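N5-Carboxyaminoimidazole ribonucleotide synthetase (Staphylococcus aureus subsp. aureus, PDB 3ORQ) catalyses the ATP-dependent conversion of 5-aminoimidazole ribonucleotide and bicarbonate to N5-carboxyaminoimidazole ribonucleotide in purine biosynthesis. Local coordinates at residues I15-G20 with Y36-L41; G20-K25 with H339-S344; A313-L318 with M352-V357. One frame throughout, in Å; residues are numbered along the deposited sequence.

The three contacts lead from the N-terminal sheet to the large antiparallel sheet. Contact 1 pairs strands 14-18 and 37-42 in the preATP-grasp domain; contact 2 starts at the shared Gly20, where helix 22-33 begins, and brings it against residues 339-344 of the C-terminal domain. Their centres are about 13 Å apart. Contact 3 joins strands 313-319 and 351-358 of that same domain; its centre is about 14 Å from that of contact 2, which it meets where Tyr341 and His339 bond to His354. Along the chain contact 2 interleaves with both others, whereas contact 1 closes before contact 3 opens, their centres about 25 Å apart. Contact 2 therefore bridges N- and C-terminal domains beside the bound pyrophosphate.

Contact 1 (I15-G20 with Y36-L41); sequences IGIIGG and YKVVVL
Ile15 reaches Tyr36 with the far end of its side chain: CD1 lies 3.7 Å from Tyr36 CB and close to the root of the ring, which it meets obliquely. CG1 of Ile15 stands anti to the carbonyl carbon (chi1 -61°) and the chain then runs on extended, which carries the methyl out beyond the strand pairing to the residue just before strand 37-42. At the other end of that ring, Tyr36 OH is hydrogen-bonded to the carbonyl of Leu9. Ile17 repeats the same torsions two residues along, on the same face, and its CD1 lies 4.1 Å from Val38 CG1, the two side chains crossing at a slant. Val40 is the next residue on this face of its strand: its CG2, anti to the backbone N, sits over the strand end, 3.7 Å from Gly19 O and 3.8 Å from Gly20 CA. Because Gly20 carries no side chain, this methyl can settle directly on its backbone. Ile15, Ile17, Val38 and Val40 share one face of the parallel pair, the two strands of the beta-alpha-beta unit 14-18, 22-33, 37-42 in a Rossmann-like sheet, and helix 22-33 covers that face with Met27, Ala28 and Ala31. The backbones hold the register through five hydrogen bonds, alternating in direction from Ile15 N to Lys37 O as far as Gly19 N to Leu41 O, the last being 2.7 Å long. Gly19, at a positive phi of 110°, turns the chain out of the strand, and Gly20 N bonds to the carboxylate of Asp42. Ile18, Val39 and Leu41 point to the other face, where helix 64-73 packs on them through Ala66, Leu67 and Leu70. Strands 76-79 and 55-58 lie either side of the pair.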
# COMPACT_ATOMS: atom_id res chain seq x y z
N ILE A 15 11.19 -12.02 7.05
CA ILE A 15 10.13 -12.90 6.65
C ILE A 15 10.49 -13.58 5.36
O ILE A 15 10.86 -12.92 4.39
CB ILE A 15 8.80 -12.11 6.48
CG1 ILE A 15 8.39 -11.44 7.82
CG2 ILE A 15 7.69 -13.02 5.95
CD1 ILE A 15 7.05 -10.61 7.75
N GLY A 16 10.42 -14.90 5.34
CA GLY A 16 10.66 -15.68 4.14
C GLY A 16 9.36 -16.01 3.43
O GLY A 16 8.36 -16.32 4.08
N ILE A 17 9.37 -15.88 2.09
CA ILE A 17 8.19 -16.18 1.28
C ILE A 17 8.53 -17.19 0.21
O ILE A 17 9.37 -16.96 -0.66
CB ILE A 17 7.59 -14.92 0.56
CG1 ILE A 17 7.15 -13.84 1.56
CG2 ILE A 17 6.36 -15.31 -0.25
CD1 ILE A 17 6.62 -12.55 0.81
N ILE A 18 7.83 -18.31 0.24
CA ILE A 18 8.00 -19.28 -0.82
C ILE A 18 6.98 -18.97 -1.91
O ILE A 18 5.76 -19.13 -1.69
CB ILE A 18 7.76 -20.69 -0.27
CG1 ILE A 18 8.67 -20.92 0.95
CG2 ILE A 18 8.00 -21.73 -1.38
CD1 ILE A 18 8.38 -22.24 1.73
N GLY A 19 7.48 -18.53 -3.07
CA GLY A 19 6.59 -18.11 -4.18
C GLY A 19 6.66 -16.60 -4.39
O GLY A 19 6.44 -15.82 -3.45
N GLY A 20 6.95 -16.17 -5.61
CA GLY A 20 7.13 -14.76 -5.90
C GLY A 20 6.14 -14.22 -6.90
O GLY A 20 6.44 -13.29 -7.63
N TYR A 36 9.51 -5.03 8.23
CA TYR A 36 10.11 -6.37 8.14
C TYR A 36 10.94 -6.48 6.85
O TYR A 36 10.62 -5.86 5.83
CB TYR A 36 9.02 -7.46 8.15
CG TYR A 36 8.29 -7.49 9.47
CD1 TYR A 36 8.85 -8.13 10.55
CD2 TYR A 36 7.09 -6.82 9.64
CE1 TYR A 36 8.23 -8.14 11.78
CE2 TYR A 36 6.44 -6.82 10.89
CZ TYR A 36 7.05 -7.46 11.96
OH TYR A 36 6.46 -7.49 13.20
N LYS A 37 12.01 -7.25 6.91
CA LYS A 37 12.78 -7.51 5.72
C LYS A 37 12.17 -8.71 5.03
O LYS A 37 11.49 -9.52 5.67
CB LYS A 37 14.24 -7.76 6.07
CG LYS A 37 14.87 -6.61 6.84
CD LYS A 37 16.25 -7.06 7.32
CE LYS A 37 16.94 -5.96 8.13
NZ LYS A 37 17.24 -4.85 7.22
N VAL A 38 12.41 -8.84 3.73
CA VAL A 38 11.76 -9.90 2.98
C VAL A 38 12.78 -10.66 2.16
O VAL A 38 13.50 -10.06 1.36
CB VAL A 38 10.71 -9.34 2.00
CG1 VAL A 38 10.18 -10.46 1.10
CG2 VAL A 38 9.55 -8.66 2.76
N VAL A 39 12.80 -11.98 2.32
CA VAL A 39 13.54 -12.88 1.42
C VAL A 39 12.52 -13.70 0.63
O VAL A 39 11.61 -14.29 1.20
CB VAL A 39 14.47 -13.83 2.22
CG1 VAL A 39 15.15 -14.79 1.29
CG2 VAL A 39 15.54 -13.02 2.93
N VAL A 40 12.65 -13.74 -0.68
CA VAL A 40 11.66 -14.44 -1.45
C VAL A 40 12.33 -15.55 -2.31
O VAL A 40 13.43 -15.35 -2.86
CB VAL A 40 10.80 -13.47 -2.34
CG1 VAL A 40 11.70 -12.69 -3.33
CG2 VAL A 40 9.75 -14.26 -3.14
N LEU A 41 11.65 -16.70 -2.41
CA LEU A 41 12.14 -17.85 -3.18
C LEU A 41 11.15 -18.14 -4.31
O LEU A 41 9.93 -18.30 -4.10
CB LEU A 41 12.31 -19.09 -2.27
CG LEU A 41 12.98 -20.32 -2.90
CD1 LEU A 41 13.75 -21.19 -1.86
CD2 LEU A 41 11.99 -21.16 -3.68

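Contact 2 (G20-K25 with H339-S344); sequences GGQLGK and HIYGKS. With POP (pyrophosphate 2-), chain E.
The glycine-rich turn after the first strand, whose Gly19, Gly21 and Gly24 fit a Rossmann-type GxGxxG pattern, leads into helix 22-33 with Gly21 as N-cap, and here it meets the loop that carries Lys343, which binds the pyrophosphate. Gln22 lies across one face of the Tyr341 ring. Its CB sits over the centre, 3.6 Å from the ring centroid in a CH-pi contact, and CG follows over CE2. With CG between the backbone N and carbonyl carbon (chi1 65°) and a bend at chi2, the amide lies almost flat against the ring, the two planes 12° apart. Gln22 OE1 accepts a 2.9 Å hydrogen bond from Lys343 NZ, which approaches from above the carbonyl plane, 41° out of it. Lys343 NZ has three acceptors, Gln22 OE1, pyrophosphate O5 at 3.0 Å and the carbonyl of Lys351, while Arg350 NE holds the pyrophosphate as well. The amide of Gln22 is thus a second-shell group that can help position Lys343. Lys25, one turn further along the helix, stretches fully extended to place NZ 2.9 Å from Tyr341 O, again well above the carbonyl plane. A water 2.9 Å from Lys25 NZ passes the contact on, weakly, to Ile340 O, and lies in the plane of the Tyr341 ring at its edge. Gln32 O of the second subunit also grips this ammonium, so the buried group, probably charged, shares its N-H bonds between both subunits. Tyr341 OH bonds to ND1 of His354, on strand 351-358, the neighbour of strand 338-340. The start of helix 22-33 is thereby set against strand 338-340, outermost in the large antiparallel sheet within this chain, where the second subunit bonds to the Ile340 backbone and packs its Phe11 on Ile340.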
# COMPACT_ATOMS: atom_id res chain seq x y z
N GLY A 20 6.95 -16.17 -5.61
CA GLY A 20 7.13 -14.76 -5.90
C GLY A 20 6.14 -14.22 -6.90
O GLY A 20 6.44 -13.29 -7.63
N GLY A 21 4.95 -14.79 -6.93
CA GLY A 21 3.92 -14.34 -7.83
C GLY A 21 3.37 -13.05 -7.24
O GLY A 21 3.98 -12.45 -6.34
N GLN A 22 2.21 -12.62 -7.72
CA GLN A 22 1.72 -11.35 -7.31
C GLN A 22 1.26 -11.39 -5.86
O GLN A 22 1.20 -10.35 -5.21
CB GLN A 22 0.56 -10.89 -8.19
CG GLN A 22 -0.68 -11.74 -8.13
CD GLN A 22 -0.66 -12.91 -9.17
OE1 GLN A 22 0.40 -13.27 -9.70
NE2 GLN A 22 -1.82 -13.49 -9.44
N LEU A 23 0.88 -12.57 -5.38
CA LEU A 23 0.42 -12.69 -4.00
C LEU A 23 1.60 -12.46 -3.05
O LEU A 23 1.45 -11.76 -2.06
CB LEU A 23 -0.22 -14.03 -3.72
CG LEU A 23 -1.47 -14.47 -4.50
CD1 LEU A 23 -1.90 -15.90 -3.96
CD2 LEU A 23 -2.61 -13.53 -4.36
N GLY A 24 2.76 -13.03 -3.39
CA GLY A 24 3.99 -12.83 -2.64
C GLY A 24 4.36 -11.36 -2.69
O GLY A 24 4.77 -10.78 -1.67
N LYS A 25 4.15 -10.73 -3.84
CA LYS A 25 4.56 -9.35 -4.04
C LYS A 25 3.79 -8.48 -3.09
O LYS A 25 4.33 -7.64 -2.39
CB LYS A 25 4.27 -8.93 -5.51
CG LYS A 25 4.46 -7.39 -5.81
CD LYS A 25 4.01 -6.98 -7.24
CE LYS A 25 4.37 -5.52 -7.47
NZ LYS A 25 4.01 -5.08 -8.81
N HIS A 339 -3.79 -2.00 -10.46
CA HIS A 339 -2.63 -2.80 -10.01
C HIS A 339 -2.07 -3.56 -11.20
O HIS A 339 -2.79 -4.36 -11.81
CB HIS A 339 -3.06 -3.85 -8.96
CG HIS A 339 -3.38 -3.27 -7.63
ND1 HIS A 339 -2.66 -3.56 -6.49
CD2 HIS A 339 -4.34 -2.38 -7.26
CE1 HIS A 339 -3.18 -2.92 -5.47
NE2 HIS A 339 -4.19 -2.18 -5.90
N ILE A 340 -0.80 -3.35 -11.53
CA ILE A 340 -0.22 -4.10 -12.65
C ILE A 340 0.92 -4.85 -12.07
O ILE A 340 1.83 -4.23 -11.49
CB ILE A 340 0.23 -3.18 -13.84
CG1 ILE A 340 -0.94 -2.91 -14.78
CG2 ILE A 340 1.23 -3.91 -14.72
CD1 ILE A 340 -1.98 -2.10 -14.21
N TYR A 341 0.88 -6.17 -12.17
CA TYR A 341 1.79 -6.99 -11.38
C TYR A 341 3.21 -6.86 -11.82
O TYR A 341 4.12 -6.94 -10.99
CB TYR A 341 1.35 -8.45 -11.36
CG TYR A 341 -0.03 -8.58 -10.79
CD1 TYR A 341 -0.48 -7.72 -9.80
CD2 TYR A 341 -0.90 -9.58 -11.26
CE1 TYR A 341 -1.81 -7.85 -9.25
CE2 TYR A 341 -2.23 -9.72 -10.73
CZ TYR A 341 -2.66 -8.88 -9.74
OH TYR A 341 -3.96 -9.03 -9.25
N GLY A 342 3.42 -6.61 -13.11
CA GLY A 342 4.77 -6.45 -13.65
C GLY A 342 5.32 -7.72 -14.32
O GLY A 342 6.54 -7.83 -14.54
N LYS A 343 4.45 -8.68 -14.64
CA LYS A 343 4.89 -9.90 -15.31
C LYS A 343 5.38 -9.56 -16.76
O LYS A 343 4.75 -8.75 -17.47
CB LYS A 343 3.77 -10.88 -15.36
CG LYS A 343 3.20 -11.19 -13.99
CD LYS A 343 2.07 -12.17 -14.03
CE LYS A 343 1.66 -12.48 -12.61
NZ LYS A 343 0.65 -13.56 -12.53
N SER A 344 6.51 -10.10 -17.18
CA SER A 344 7.06 -9.67 -18.50
C SER A 344 6.43 -10.34 -19.72
O SER A 344 6.47 -9.79 -20.78
CB SER A 344 8.59 -9.79 -18.56
OG SER A 344 8.99 -11.11 -18.36
P1 POP E . 0.37 -19.09 -15.11
O1 POP E . 0.75 -20.56 -15.21
O2 POP E . 0.32 -18.39 -16.46
O3 POP E . -0.97 -18.95 -14.43
O POP E . 1.57 -18.49 -14.21
P2 POP E . 1.36 -17.24 -13.23
O4 POP E . 0.67 -17.72 -11.96
O5 POP E . 0.56 -16.19 -13.94
O6 POP E . 2.72 -16.69 -12.92
O HOH W 1 1.13 -4.79 -8.58

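Contact 3 (A313-L318 with M352-V357); sequences AVMMNL and MGHMTV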
# COMPACT_ATOMS: atom_id res chain seq x y z
N ALA A 313 -17.19 -1.90 -3.18
CA ALA A 313 -16.18 -2.06 -4.20
C ALA A 313 -16.50 -3.11 -5.24
O ALA A 313 -17.19 -4.08 -4.98
CB ALA A 313 -14.80 -2.33 -3.55
N VAL A 314 -15.98 -2.90 -6.44
CA VAL A 314 -16.17 -3.81 -7.53
C VAL A 314 -14.79 -4.03 -8.08
O VAL A 314 -14.14 -3.09 -8.58
CB VAL A 314 -17.05 -3.18 -8.62
CG1 VAL A 314 -17.17 -4.11 -9.80
CG2 VAL A 314 -18.43 -2.90 -8.08
N MSE A 315 -14.29 -5.25 -7.96
CA MSE A 315 -12.94 -5.48 -8.39
C MSE A 315 -12.97 -6.38 -9.63
O MSE A 315 -13.71 -7.37 -9.66
CB MSE A 315 -12.18 -6.19 -7.29
CG MSE A 315 -10.74 -6.52 -7.70
SE MSE A 315 -10.14 -8.16 -6.90
CE MSE A 315 -9.45 -8.90 -8.51
N MSE A 316 -12.18 -6.03 -10.65
CA MSE A 316 -12.10 -6.81 -11.90
C MSE A 316 -10.70 -7.35 -12.04
O MSE A 316 -9.74 -6.62 -11.83
CB MSE A 316 -12.39 -5.94 -13.13
CG MSE A 316 -13.65 -5.10 -13.07
SE MSE A 316 -15.25 -6.18 -12.96
CE MSE A 316 -15.19 -7.03 -14.70
N ASN A 317 -10.56 -8.63 -12.38
CA ASN A 317 -9.25 -9.14 -12.76
C ASN A 317 -8.83 -8.55 -14.08
O ASN A 317 -9.68 -8.13 -14.86
CB ASN A 317 -9.28 -10.66 -12.88
CG ASN A 317 -8.70 -11.34 -11.67
OD1 ASN A 317 -8.06 -10.70 -10.81
ND2 ASN A 317 -8.92 -12.65 -11.57
N LEU A 318 -7.53 -8.47 -14.32
CA LEU A 318 -7.06 -8.10 -15.68
C LEU A 318 -6.21 -9.22 -16.27
O LEU A 318 -5.02 -9.30 -16.03
CB LEU A 318 -6.34 -6.75 -15.72
CG LEU A 318 -7.17 -5.48 -15.43
CD1 LEU A 318 -6.31 -4.28 -14.96
CD2 LEU A 318 -8.01 -5.09 -16.67
N MSE A 352 -2.68 -10.51 -15.10
CA MSE A 352 -1.59 -9.54 -15.27
C MSE A 352 -1.72 -8.41 -14.26
O MSE A 352 -0.77 -7.63 -14.06
CB MSE A 352 -1.61 -8.96 -16.71
CG MSE A 352 -1.59 -10.06 -17.84
SE MSE A 352 0.02 -11.13 -17.86
CE MSE A 352 1.30 -9.86 -18.33
N GLY A 353 -2.90 -8.28 -13.69
CA GLY A 353 -3.16 -7.20 -12.74
C GLY A 353 -4.61 -7.25 -12.33
O GLY A 353 -5.30 -8.23 -12.64
N HIS A 354 -5.07 -6.21 -11.61
CA HIS A 354 -6.48 -6.06 -11.32
C HIS A 354 -6.79 -4.58 -11.11
O HIS A 354 -5.90 -3.71 -10.99
CB HIS A 354 -6.90 -6.90 -10.10
CG HIS A 354 -6.32 -6.41 -8.80
ND1 HIS A 354 -5.12 -6.86 -8.30
CD2 HIS A 354 -6.79 -5.51 -7.89
CE1 HIS A 354 -4.87 -6.26 -7.14
NE2 HIS A 354 -5.86 -5.42 -6.88
N MSE A 355 -8.08 -4.28 -11.07
CA MSE A 355 -8.52 -2.95 -10.83
C MSE A 355 -9.61 -2.99 -9.76
O MSE A 355 -10.40 -3.94 -9.68
CB MSE A 355 -9.02 -2.29 -12.13
CG MSE A 355 -9.99 -3.11 -12.94
SE MSE A 355 -10.56 -2.07 -14.51
CE MSE A 355 -8.92 -1.56 -15.06
N THR A 356 -9.63 -1.98 -8.93
CA THR A 356 -10.61 -1.92 -7.88
C THR A 356 -11.29 -0.58 -7.96
O THR A 356 -10.64 0.49 -7.83
CB THR A 356 -9.94 -2.05 -6.51
OG1 THR A 356 -9.34 -3.35 -6.42
CG2 THR A 356 -10.98 -1.87 -5.37
N VAL A 357 -12.60 -0.64 -8.15
CA VAL A 357 -13.41 0.54 -8.30
C VAL A 357 -14.22 0.75 -7.03
O VAL A 357 -15.13 0.01 -6.75
CB VAL A 357 -14.33 0.40 -9.52
CG1 VAL A 357 -14.96 1.70 -9.85
CG2 VAL A 357 -13.55 -0.16 -10.76
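Ala313 starts the pairing with a CA-H...O contact to Val357 O, and Val314 follows as a hydrogen-bonded antiparallel pair with Val357. Met315, a selenomethionine like the other methionines here, sits opposite Thr356 and bends so that CE lies 3.6 Å from His354 CB, its side chain crossing the histidine at about a right angle. The His354 ring meets that methyl obliquely, has Thr356 OG1 in plane at its edge, and stacks with the ring of His339. Met316 pairs with Met355 through two backbone bonds, and on the face they share with Val314 and Val357, Met316 CB touches Met355 CG at 3.7 Å. Asn317 turns its ND2 to the carbonyl of Leu222. Leu318 crosses Met355 roughly perpendicularly, CD1 to CE 3.8 Å, and its carbonyl takes Met352 N at 2.8 Å; Met352 and Gly353 both face it in a classic beta bulge. The pair belongs to the C-terminal domain: in the large antiparallel sheet, strand 221-227 flanks residues 313-318 and strand 338-340 flanks 352-357, while helix 362-372 covers Val314 and Met316.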